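Conserved exported protein (Bacteroides fragilis, PDB 3CLW) is of unknown function but probably hydrolyses O-glycosidic bonds in carbohydrates or related glycosides. Local coordinates at residues N398-F402 against V491-V495; A282-L288 against Y337-I341; Q17-N21 against T306-A310; T225-I229 against N269-C273. One frame throughout, in Å; residues are numbered along the deposited sequence.

How the contacts relate
Contact 3 opens first, at residues 17-21, and closes only at 306-310, tying the N-terminal strand to strand 307-310 across the inside of a barrel. Contact 4 (225-229 with 269-273) lies wholly within that long loop and pairs two adjacent barrel strands; the two contacts meet where Lys-307 N approaches Asn-272 O. Contact 2 starts at 282-288, before contact 3 has closed, and ends at 337-341, so these two cross; it joins successive helices on the barrel's outside. Contact 1 (398-402 with 491-495) comes last in the chain, fastening the last strand to helix 391-400, and packs against contact 2 through Val-491 and Ala-339.

Contact 1 (N398-F402 against V491-V495); sequences NYSFF and VATIV
Thr-493 and Asn-398 meet through a hydroxyl lodged between two oxygens of the same asparagine. Thr-493 OG1 lies 2.8 Å from Asn-398 O and 2.9 Å from Asn-398 OD1; both are candidate acceptors, and the single hydroxyl proton can serve either. The two side chains run past each other in opposite directions, with the amide alongside the strand. There Val-491 CG1 packs 3.5 Å from Asn-398 CG. The methyl of Thr-493 serves the other half of the contact: its CG2 lies 3.7 Å from CD2 of Phe-402, while Val-495 CG2 reaches Phe-402 CD1 at 3.6 Å, the side chains of Val-495 and Phe-402 crossing nearly at right angles.

The next shell fixes these groups. Phe-402 has CG anti to its carbonyl carbon (chi1 -63°), which swings the ring toward the strand, and Phe-401 CD2 sits 3.5 Å above the centre of one ring face. Asn-398 ND2 is bonded to Thr-467 OG1 on neighbouring strand 461-467, which anchors the amide from its other end. Thr-493 and Val-491 are themselves held by backbone bonds to that same strand. A helix end laid on a buried face of a beta domain in this way is consistent with the two-part build of family 30 glycoside hydrolases, in which a beta side domain packs against the catalytic barrel.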
loop_
_atom_site.group_PDB
_atom_site.type_symbol
_atom_site.label_atom_id
_atom_site.label_comp_id
_atom_site.label_asym_id
_atom_site.label_seq_id
_atom_site.Cartn_x
_atom_site.Cartn_y
_atom_site.Cartn_z
ATOM N N ASN A 398 -14.309 -0.959 -2.660
ATOM C CA ASN A 398 -15.337 -1.155 -1.632
ATOM C C ASN A 398 -14.884 -0.456 -0.357
ATOM O O ASN A 398 -15.672 0.141 0.368
ATOM C CB ASN A 398 -15.538 -2.660 -1.331
ATOM C CG ASN A 398 -16.606 -3.310 -2.222
ATOM O OD1 ASN A 398 -17.828 -3.248 -1.935
ATOM N ND2 ASN A 398 -16.156 -3.944 -3.292
ATOM N N TYR A 399 -13.587 -0.551 -0.092
ATOM C CA TYR A 399 -12.980 0.141 1.039
ATOM C C TYR A 399 -12.569 1.569 0.694
ATOM O O TYR A 399 -13.120 2.533 1.257
ATOM C CB TYR A 399 -11.771 -0.638 1.532
ATOM C CG TYR A 399 -12.110 -1.939 2.190
ATOM C CD1 TYR A 399 -12.491 -1.989 3.539
ATOM C CD2 TYR A 399 -12.026 -3.147 1.479
ATOM C CE1 TYR A 399 -12.793 -3.216 4.169
ATOM C CE2 TYR A 399 -12.320 -4.369 2.103
ATOM C CZ TYR A 399 -12.705 -4.380 3.441
ATOM O OH TYR A 399 -12.992 -5.582 4.036
ATOM N N SER A 400 -11.612 1.691 -0.245
ATOM C CA SER A 400 -10.951 2.959 -0.513
ATOM C C SER A 400 -11.849 4.091 -0.918
ATOM O O SER A 400 -11.605 5.228 -0.512
ATOM C CB SER A 400 -9.768 2.802 -1.502
ATOM O OG SER A 400 -10.173 2.457 -2.826
ATOM N N PHE A 401 -12.890 3.808 -1.698
ATOM C CA PHE A 401 -13.777 4.882 -2.247
ATOM C C PHE A 401 -14.662 5.498 -1.137
ATOM O O PHE A 401 -14.996 6.675 -1.178
ATOM C CB PHE A 401 -14.638 4.316 -3.423
ATOM C CG PHE A 401 -15.494 5.342 -4.147
ATOM C CD1 PHE A 401 -15.037 5.961 -5.305
ATOM C CD2 PHE A 401 -16.783 5.642 -3.707
ATOM C CE1 PHE A 401 -15.861 6.894 -6.028
ATOM C CE2 PHE A 401 -17.610 6.588 -4.401
ATOM C CZ PHE A 401 -17.141 7.207 -5.559
ATOM N N PHE A 402 -14.997 4.676 -0.132
ATOM C CA PHE A 402 -15.917 5.039 0.949
ATOM C C PHE A 402 -15.255 5.284 2.346
ATOM O O PHE A 402 -15.751 6.068 3.166
ATOM C CB PHE A 402 -16.975 3.946 1.043
ATOM C CG PHE A 402 -17.816 3.809 -0.202
ATOM C CD1 PHE A 402 -18.833 4.727 -0.468
ATOM C CD2 PHE A 402 -17.576 2.775 -1.116
ATOM C CE1 PHE A 402 -19.621 4.610 -1.611
ATOM C CE2 PHE A 402 -18.338 2.654 -2.259
ATOM C CZ PHE A 402 -19.368 3.582 -2.515
ATOM N N VAL A 491 -18.281 -8.739 -2.210
ATOM C CA VAL A 491 -18.015 -7.684 -1.246
ATOM C C VAL A 491 -19.080 -6.603 -1.369
ATOM O O VAL A 491 -19.359 -6.128 -2.461
ATOM C CB VAL A 491 -16.621 -7.058 -1.442
ATOM C CG1 VAL A 491 -16.271 -6.207 -0.236
ATOM C CG2 VAL A 491 -15.587 -8.135 -1.644
ATOM N N ALA A 492 -19.702 -6.233 -0.259
ATOM C CA ALA A 492 -20.718 -5.154 -0.259
ATOM C C ALA A 492 -20.254 -4.025 0.616
ATOM O O ALA A 492 -19.739 -4.262 1.704
ATOM C CB ALA A 492 -22.063 -5.658 0.250
ATOM N N THR A 493 -20.404 -2.802 0.126
ATOM C CA THR A 493 -20.301 -1.641 0.986
ATOM C C THR A 493 -21.689 -1.064 1.208
ATOM O O THR A 493 -22.442 -0.872 0.241
ATOM C CB THR A 493 -19.383 -0.602 0.410
ATOM O OG1 THR A 493 -18.129 -1.238 0.189
ATOM C CG2 THR A 493 -19.190 0.564 1.405
ATOM N N ILE A 494 -21.996 -0.817 2.494
ATOM C CA ILE A 494 -23.256 -0.246 2.930
ATOM C C ILE A 494 -23.002 1.096 3.598
ATOM O O ILE A 494 -22.298 1.181 4.624
ATOM C CB ILE A 494 -24.029 -1.221 3.879
ATOM C CG1 ILE A 494 -24.279 -2.587 3.197
ATOM C CG2 ILE A 494 -25.344 -0.595 4.339
ATOM C CD1 ILE A 494 -23.355 -3.709 3.662
ATOM N N VAL A 495 -23.572 2.147 3.012
ATOM C CA VAL A 495 -23.351 3.519 3.482
ATOM C C VAL A 495 -24.611 4.099 4.110
ATOM O O VAL A 495 -25.644 4.193 3.447
ATOM C CB VAL A 495 -22.902 4.466 2.327
ATOM C CG1 VAL A 495 -22.607 5.845 2.867
ATOM C CG2 VAL A 495 -21.691 3.904 1.600
#

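Contact 2 (A282-L288 against Y337-I341); sequences AYPATLL and YVARI
Arg-340 reaches from its helix toward Leu-288, and its side chain can be followed atom by atom across the interface. From CB it sets out with CG anti to the backbone N (chi1 174°), a direction that carries it toward residues 282-288. CG and then CD pass Leu-288 CD2, which is 3.7 Å from Arg-340 CG. About the CG-CD bond the chain turns (chi3 72°), and Arg-340 NE donates to a water at 2.9 Å. That water donates to Ala-282 O at 2.8 Å and to Tyr-337 O at 3.2 Å, so it links the loop to the helix while both its protons are spent on carbonyls; it also rests over the centre of the Tyr-337 ring. Beyond NE, NH1 passes near the methyl of Ala-285 and is bonded to Ala-424 O, while NH2 comes near the edge of the Tyr-283 ring and forms a salt bridge with Glu-321. A buried guanidinium is thus supplied with polar partners from several directions.

Beside it, Ala-282 CB presses on Ile-341 CD1 at 3.5 Å, and Tyr-283 CB lies 3.4 Å from Tyr-337 OH, at the edge of that ring and near its plane. The hydroxyl has its main polar partner in Glu-317. The loop after strand 270-276 and the first turn of the helix it leads into pack against the next helix, 328-347, as in the outer helical layer of a TIM barrel.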
loop_
_atom_site.group_PDB
_atom_site.type_symbol
_atom_site.label_atom_id
_atom_site.label_comp_id
_atom_site.label_asym_id
_atom_site.label_seq_id
_atom_site.Cartn_x
_atom_site.Cartn_y
_atom_site.Cartn_z
ATOM N N ALA A 282 -0.593 -14.156 3.864
ATOM C CA ALA A 282 -2.031 -14.023 3.531
ATOM C C ALA A 282 -2.750 -15.355 3.386
ATOM O O ALA A 282 -3.962 -15.381 3.188
ATOM C CB ALA A 282 -2.227 -13.176 2.287
ATOM N N TYR A 283 -1.993 -16.446 3.504
ATOM C CA TYR A 283 -2.482 -17.818 3.386
ATOM C C TYR A 283 -1.515 -18.735 4.126
ATOM O O TYR A 283 -0.301 -18.505 4.060
ATOM C CB TYR A 283 -2.536 -18.210 1.909
ATOM C CG TYR A 283 -3.095 -19.593 1.632
ATOM C CD1 TYR A 283 -4.455 -19.775 1.419
ATOM C CD2 TYR A 283 -2.256 -20.716 1.585
ATOM C CE1 TYR A 283 -4.980 -21.012 1.160
ATOM C CE2 TYR A 283 -2.775 -21.979 1.329
ATOM C CZ TYR A 283 -4.145 -22.113 1.115
ATOM O OH TYR A 283 -4.702 -23.353 0.846
ATOM N N PRO A 284 -2.032 -19.771 4.839
ATOM C CA PRO A 284 -3.454 -20.048 5.045
ATOM C C PRO A 284 -4.070 -19.133 6.082
ATOM O O PRO A 284 -3.365 -18.323 6.686
ATOM C CB PRO A 284 -3.467 -21.512 5.521
ATOM C CG PRO A 284 -2.173 -21.687 6.203
ATOM C CD PRO A 284 -1.187 -20.806 5.472
ATOM N N ALA A 285 -5.378 -19.266 6.278
ATOM C CA ALA A 285 -6.131 -18.388 7.175
ATOM C C ALA A 285 -5.616 -18.366 8.612
ATOM O O ALA A 285 -5.732 -17.336 9.303
ATOM C CB ALA A 285 -7.631 -18.714 7.150
ATOM N N THR A 286 -5.081 -19.494 9.078
ATOM C CA THR A 286 -4.538 -19.528 10.448
ATOM C C THR A 286 -3.366 -18.538 10.575
ATOM O O THR A 286 -3.317 -17.719 11.503
ATOM C CB THR A 286 -4.164 -20.960 10.933
ATOM O OG1 THR A 286 -3.140 -21.515 10.097
ATOM C CG2 THR A 286 -5.356 -21.858 10.868
ATOM N N LEU A 287 -2.447 -18.592 9.619
ATOM C CA LEU A 287 -1.335 -17.655 9.585
ATOM C C LEU A 287 -1.840 -16.215 9.424
ATOM O O LEU A 287 -1.406 -15.316 10.142
ATOM C CB LEU A 287 -0.354 -18.046 8.479
ATOM C CG LEU A 287 0.772 -17.076 8.101
ATOM C CD1 LEU A 287 1.735 -16.846 9.290
ATOM C CD2 LEU A 287 1.515 -17.600 6.870
ATOM N N LEU A 288 -2.771 -16.017 8.484
ATOM C CA LEU A 288 -3.338 -14.699 8.197
ATOM C C LEU A 288 -3.770 -14.009 9.487
ATOM O O LEU A 288 -3.348 -12.877 9.783
ATOM C CB LEU A 288 -4.515 -14.820 7.210
ATOM C CG LEU A 288 -5.524 -13.670 6.997
ATOM C CD1 LEU A 288 -5.013 -12.599 6.028
ATOM C CD2 LEU A 288 -6.864 -14.208 6.511
ATOM N N TYR A 337 -9.796 -12.679 -2.296
ATOM C CA TYR A 337 -8.576 -13.037 -1.561
ATOM C C TYR A 337 -7.893 -11.789 -0.978
ATOM O O TYR A 337 -7.452 -11.779 0.191
ATOM C CB TYR A 337 -7.631 -13.775 -2.493
ATOM C CG TYR A 337 -6.332 -14.288 -1.891
ATOM C CD1 TYR A 337 -5.169 -13.528 -1.951
ATOM C CD2 TYR A 337 -6.255 -15.576 -1.315
ATOM C CE1 TYR A 337 -3.982 -13.986 -1.442
ATOM C CE2 TYR A 337 -5.047 -16.071 -0.812
ATOM C CZ TYR A 337 -3.911 -15.257 -0.871
ATOM O OH TYR A 337 -2.701 -15.711 -0.382
ATOM N N VAL A 338 -7.835 -10.731 -1.788
ATOM C CA VAL A 338 -7.168 -9.507 -1.388
ATOM C C VAL A 338 -8.063 -8.719 -0.464
ATOM O O VAL A 338 -7.583 -8.165 0.495
ATOM C CB VAL A 338 -6.712 -8.651 -2.595
ATOM C CG1 VAL A 338 -6.034 -7.386 -2.129
ATOM C CG2 VAL A 338 -5.756 -9.425 -3.478
ATOM N N ALA A 339 -9.364 -8.674 -0.742
ATOM C CA ALA A 339 -10.296 -8.029 0.183
ATOM C C ALA A 339 -10.196 -8.628 1.605
ATOM O O ALA A 339 -10.414 -7.948 2.575
ATOM C CB ALA A 339 -11.704 -8.097 -0.330
ATOM N N ARG A 340 -9.879 -9.911 1.699
ATOM C CA ARG A 340 -9.695 -10.592 2.989
ATOM C C ARG A 340 -8.417 -10.115 3.701
ATOM O O ARG A 340 -8.430 -9.871 4.915
ATOM C CB ARG A 340 -9.643 -12.116 2.781
ATOM C CG ARG A 340 -9.299 -12.882 4.074
ATOM C CD ARG A 340 -9.583 -14.366 3.954
ATOM N NE ARG A 340 -8.617 -15.011 3.080
ATOM C CZ ARG A 340 -8.545 -16.325 2.932
ATOM N NH1 ARG A 340 -9.396 -17.119 3.595
ATOM N NH2 ARG A 340 -7.627 -16.853 2.138
ATOM N N ILE A 341 -7.331 -9.958 2.944
ATOM C CA ILE A 341 -6.153 -9.323 3.499
ATOM C C ILE A 341 -6.512 -7.949 4.050
ATOM O O ILE A 341 -6.136 -7.624 5.190
ATOM C CB ILE A 341 -5.003 -9.172 2.497
ATOM C CG1 ILE A 341 -4.569 -10.527 1.961
ATOM C CG2 ILE A 341 -3.803 -8.502 3.186
ATOM C CD1 ILE A 341 -3.789 -10.454 0.666
HETATM O O HOH W 1 -6.165 -14.044 1.992
#

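Contact 3 (Q17-N21 against T306-A310); sequences QEIDN and TKFWA
Asp-20 and Lys-307 both start with CG anti to the carbonyl carbon, Asp-20 with chi1 at -66°, and the extended lysine chain brings its ammonium to the carboxylate from the opposite direction. Lys-307 NZ donates to Asp-20 OD1 at 2.7 Å, on the syn lone pair, and to Glu-18 OE1 at 3.1 Å, on that oxygen's anti side and somewhat out of the carboxylate plane. Glu-18 reaches this point by a fully extended chain, and the three residues form a salt-bridge network in which one ammonium holds two acids.

The remaining oxygen of Asp-20 turns to the indole. Trp-309 NE1 donates to Asp-20 OD2 over 2.5 Å, with an N-H...O angle of 156°; the acceptor lies almost in the ring plane and uses its anti lone pair. So short a length is in itself doubtful. Held at both oxygens, the carboxylate probably has little freedom to rotate, and the nearby ammonium would be expected to favour the ionised form of Asp-20.

This is the interior of a (beta/alpha)8 barrel: strand 353-356 runs between strands 6-25 and 307-310 and pairs with both, and the side chains reach across it. Trp-309 also meets Tyr-180 and Phe-271 edge-to-face. Farther along, Asn-21 ND2 approaches the benzene half of the indole, 3.3 Å from Trp-309 CH2, its amide plane 87° from the ring; Asn-21 OD1 is bonded to Gln-355 NE2.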
loop_
_atom_site.group_PDB
_atom_site.type_symbol
_atom_site.label_atom_id
_atom_site.label_comp_id
_atom_site.label_asym_id
_atom_site.label_seq_id
_atom_site.Cartn_x
_atom_site.Cartn_y
_atom_site.Cartn_z
ATOM N N GLN A 17 -8.801 2.521 15.444
ATOM C CA GLN A 17 -7.784 3.368 14.786
ATOM C C GLN A 17 -8.408 4.438 13.874
ATOM O O GLN A 17 -9.535 4.297 13.416
ATOM C CB GLN A 17 -6.757 2.518 13.996
ATOM C CG GLN A 17 -7.225 2.031 12.579
ATOM C CD GLN A 17 -8.036 0.751 12.614
ATOM O OE1 GLN A 17 -8.609 0.391 13.644
ATOM N NE2 GLN A 17 -8.064 0.029 11.487
ATOM N N GLU A 18 -7.645 5.504 13.653
ATOM C CA GLU A 18 -7.923 6.503 12.642
ATOM C C GLU A 18 -7.407 5.992 11.281
ATOM O O GLU A 18 -6.323 5.407 11.214
ATOM C CB GLU A 18 -7.204 7.790 13.023
ATOM C CG GLU A 18 -7.399 8.972 12.083
ATOM C CD GLU A 18 -6.536 10.173 12.495
ATOM O OE1 GLU A 18 -5.311 9.991 12.760
ATOM O OE2 GLU A 18 -7.076 11.299 12.571
ATOM N N ILE A 19 -8.185 6.206 10.217
ATOM C CA ILE A 19 -7.748 5.854 8.849
ATOM C C ILE A 19 -6.894 6.970 8.250
ATOM O O ILE A 19 -7.290 8.139 8.257
ATOM C CB ILE A 19 -8.928 5.564 7.887
ATOM C CG1 ILE A 19 -9.905 4.519 8.456
ATOM C CG2 ILE A 19 -8.417 5.136 6.500
ATOM C CD1 ILE A 19 -9.314 3.101 8.544
ATOM N N ASP A 20 -5.711 6.608 7.760
ATOM C CA ASP A 20 -4.842 7.540 7.046
ATOM C C ASP A 20 -5.171 7.542 5.542
ATOM O O ASP A 20 -5.489 8.575 4.994
ATOM C CB ASP A 20 -3.365 7.182 7.263
ATOM C CG ASP A 20 -2.908 7.376 8.721
ATOM O OD1 ASP A 20 -3.489 8.224 9.418
ATOM O OD2 ASP A 20 -1.971 6.681 9.155
ATOM N N ASN A 21 -5.074 6.387 4.879
ATOM C CA ASN A 21 -5.251 6.329 3.405
ATOM C C ASN A 21 -5.376 4.918 2.894
ATOM O O ASN A 21 -5.186 3.956 3.635
ATOM C CB ASN A 21 -4.064 6.982 2.674
ATOM C CG ASN A 21 -2.711 6.298 2.982
ATOM O OD1 ASN A 21 -2.400 5.223 2.450
ATOM N ND2 ASN A 21 -1.895 6.937 3.825
ATOM N N THR A 306 1.402 3.921 18.660
ATOM C CA THR A 306 2.031 3.766 17.360
ATOM C C THR A 306 1.059 3.140 16.393
ATOM O O THR A 306 0.401 2.172 16.715
ATOM C CB THR A 306 3.330 2.956 17.484
ATOM O OG1 THR A 306 4.195 3.666 18.375
ATOM C CG2 THR A 306 4.037 2.759 16.123
ATOM N N LYS A 307 0.952 3.740 15.215
ATOM C CA LYS A 307 0.147 3.178 14.125
ATOM C C LYS A 307 0.819 1.984 13.408
ATOM O O LYS A 307 2.033 1.763 13.493
ATOM C CB LYS A 307 -0.206 4.274 13.120
ATOM C CG LYS A 307 -1.244 5.282 13.603
ATOM C CD LYS A 307 -1.377 6.392 12.621
ATOM C CE LYS A 307 -2.548 7.276 12.979
ATOM N NZ LYS A 307 -2.753 8.362 11.972
ATOM N N PHE A 308 -0.007 1.224 12.696
ATOM C CA PHE A 308 0.489 0.277 11.717
ATOM C C PHE A 308 0.006 0.633 10.286
ATOM O O PHE A 308 -1.122 1.070 10.116
ATOM C CB PHE A 308 0.070 -1.161 12.090
ATOM C CG PHE A 308 0.583 -2.186 11.119
ATOM C CD1 PHE A 308 1.931 -2.503 11.092
ATOM C CD2 PHE A 308 -0.273 -2.773 10.207
ATOM C CE1 PHE A 308 2.417 -3.428 10.184
ATOM C CE2 PHE A 308 0.189 -3.679 9.287
ATOM C CZ PHE A 308 1.536 -4.017 9.266
ATOM N N TRP A 309 0.879 0.455 9.291
ATOM C CA TRP A 309 0.539 0.580 7.860
ATOM C C TRP A 309 0.950 -0.700 7.139
ATOM O O TRP A 309 2.114 -1.166 7.242
ATOM C CB TRP A 309 1.273 1.752 7.198
ATOM C CG TRP A 309 0.646 3.126 7.335
ATOM C CD1 TRP A 309 -0.288 3.532 8.272
ATOM C CD2 TRP A 309 0.937 4.289 6.532
ATOM N NE1 TRP A 309 -0.598 4.858 8.079
ATOM C CE2 TRP A 309 0.138 5.346 7.023
ATOM C CE3 TRP A 309 1.792 4.533 5.424
ATOM C CZ2 TRP A 309 0.171 6.622 6.473
ATOM C CZ3 TRP A 309 1.829 5.823 4.885
ATOM C CH2 TRP A 309 1.014 6.841 5.404
ATOM N N ALA A 310 -0.003 -1.300 6.431
ATOM C CA ALA A 310 0.327 -2.362 5.479
ATOM C C ALA A 310 0.733 -1.607 4.194
ATOM O O ALA A 310 -0.071 -0.882 3.590
ATOM C CB ALA A 310 -0.866 -3.326 5.290
#

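Contact 4 (T225-I229 against N269-C273); sequences TKILI and NLFNC
Leu-228 and Phe-271 form the apolar centre on one face of two parallel neighbouring strands, part of a beta-alpha-beta unit in the TIM barrel. The side chains point the same way, each with CG anti to its backbone N (Leu-228 chi1 179°), and Leu-228 CD1 comes 3.8 Å from Phe-271 CD2. The same methyl faces Cys-273 SG at 4.2 Å, while Cys-273 CB covers the phenyl face near its rim; Tyr-180 and Trp-309 lie beyond, inside the barrel. On the other face, Ile-227, Ile-229 and Leu-270 turn to the outer helices 204-221 and 251-256, where Ile-229 CG1 and Leu-270 CD1 make a loose contact.

Between the two faces runs the backbone. Ile-227 bridges Leu-270 in parallel fashion: Ile-227 N donates to Asn-269 O at 2.9 Å, and Phe-271 N returns a bond to Ile-227 O, also 2.9 Å, its donor tilted out of the carbonyl plane. Lys-226 CA adds a C-H...O contact with Asn-269 O at 3.2 Å, and its CB packs on Phe-271 CB.

After Phe-271 the chain turns a corner at Asn-272, the centre of an inverse gamma turn, and direct pairing is interrupted there, to resume where Ile-229 bonds to Ala-275. In between, a water takes the N-H of Ile-229, 3.2 Å from its N, and lies close to Phe-271 O. At the opposite end, Asn-269 ND2 is bonded to Ser-219, and a second water donates to Thr-225 O and to Asn-269 OD1, 2.9 Å from each.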
loop_
_atom_site.group_PDB
_atom_site.type_symbol
_atom_site.label_atom_id
_atom_site.label_comp_id
_atom_site.label_asym_id
_atom_site.label_seq_id
_atom_site.Cartn_x
_atom_site.Cartn_y
_atom_site.Cartn_z
ATOM N N THR A 225 7.185 16.981 6.799
ATOM C CA THR A 225 7.320 15.620 6.277
ATOM C C THR A 225 7.824 14.667 7.358
ATOM O O THR A 225 8.657 15.049 8.155
ATOM C CB THR A 225 8.326 15.570 5.061
ATOM O OG1 THR A 225 7.904 16.479 4.020
ATOM C CG2 THR A 225 8.399 14.176 4.491
ATOM N N LYS A 226 7.341 13.424 7.366
ATOM C CA LYS A 226 7.733 12.452 8.359
ATOM C C LYS A 226 8.328 11.171 7.784
ATOM O O LYS A 226 8.104 10.820 6.616
ATOM C CB LYS A 226 6.541 12.132 9.253
ATOM C CG LYS A 226 6.140 13.271 10.176
ATOM C CD LYS A 226 4.881 12.883 10.882
ATOM C CE LYS A 226 4.089 14.075 11.434
ATOM N NZ LYS A 226 4.844 14.979 12.372
ATOM N N ILE A 227 9.074 10.460 8.628
ATOM C CA ILE A 227 9.904 9.335 8.212
ATOM C C ILE A 227 9.206 8.024 8.528
ATOM O O ILE A 227 8.830 7.788 9.676
ATOM C CB ILE A 227 11.257 9.328 8.960
ATOM C CG1 ILE A 227 11.987 10.677 8.828
ATOM C CG2 ILE A 227 12.121 8.148 8.509
ATOM C CD1 ILE A 227 12.997 10.913 9.989
ATOM N N LEU A 228 9.067 7.169 7.511
ATOM C CA LEU A 228 8.386 5.886 7.648
ATOM C C LEU A 228 9.332 4.721 7.417
ATOM O O LEU A 228 10.004 4.658 6.383
ATOM C CB LEU A 228 7.188 5.781 6.671
ATOM C CG LEU A 228 6.424 4.438 6.737
ATOM C CD1 LEU A 228 5.769 4.197 8.112
ATOM C CD2 LEU A 228 5.401 4.258 5.607
ATOM N N ILE A 229 9.347 3.792 8.379
ATOM C CA ILE A 229 10.152 2.572 8.307
ATOM C C ILE A 229 9.306 1.442 8.877
ATOM O O ILE A 229 8.302 1.705 9.498
ATOM C CB ILE A 229 11.511 2.748 9.105
ATOM C CG1 ILE A 229 11.231 3.076 10.575
ATOM C CG2 ILE A 229 12.363 3.857 8.468
ATOM C CD1 ILE A 229 12.310 2.655 11.534
ATOM N N ASN A 269 10.884 13.816 13.940
ATOM C CA ASN A 269 10.310 13.785 12.586
ATOM C C ASN A 269 9.944 12.388 12.117
ATOM O O ASN A 269 9.615 12.187 10.941
ATOM C CB ASN A 269 11.225 14.495 11.583
ATOM C CG ASN A 269 11.393 15.946 11.905
ATOM O OD1 ASN A 269 10.405 16.661 12.056
ATOM N ND2 ASN A 269 12.641 16.403 12.005
ATOM N N LEU A 270 10.004 11.433 13.049
ATOM C CA LEU A 270 9.540 10.075 12.794
ATOM C C LEU A 270 8.032 10.092 12.660
ATOM O O LEU A 270 7.339 10.680 13.497
ATOM C CB LEU A 270 9.906 9.140 13.940
ATOM C CG LEU A 270 9.545 7.645 13.750
ATOM C CD1 LEU A 270 10.540 6.887 12.863
ATOM C CD2 LEU A 270 9.366 6.937 15.132
ATOM N N PHE A 271 7.526 9.445 11.613
ATOM C CA PHE A 271 6.125 9.101 11.571
ATOM C C PHE A 271 5.909 7.942 12.534
ATOM O O PHE A 271 6.523 6.870 12.373
ATOM C CB PHE A 271 5.719 8.707 10.152
ATOM C CG PHE A 271 4.271 8.346 10.016
ATOM C CD1 PHE A 271 3.287 9.010 10.771
ATOM C CD2 PHE A 271 3.870 7.377 9.082
ATOM C CE1 PHE A 271 1.937 8.683 10.619
ATOM C CE2 PHE A 271 2.517 7.042 8.943
ATOM C CZ PHE A 271 1.565 7.687 9.727
ATOM N N ASN A 272 5.031 8.149 13.523
ATOM C CA ASN A 272 4.853 7.188 14.598
ATOM C C ASN A 272 3.949 6.045 14.152
ATOM O O ASN A 272 2.755 5.997 14.475
ATOM C CB ASN A 272 4.325 7.885 15.880
ATOM C CG ASN A 272 4.148 6.920 17.064
ATOM O OD1 ASN A 272 4.900 5.955 17.223
ATOM N ND2 ASN A 272 3.142 7.188 17.890
ATOM N N CYS A 273 4.571 5.107 13.453
ATOM C CA CYS A 273 3.888 4.103 12.643
ATOM C C CYS A 273 4.945 3.123 12.165
ATOM O O CYS A 273 6.061 3.508 11.806
ATOM C CB CYS A 273 3.217 4.763 11.421
ATOM S SG CYS A 273 2.298 3.655 10.341
HETATM O O HOH W 2 7.954 16.546 10.540
HETATM O O HOH W 3 7.947 4.850 11.015
#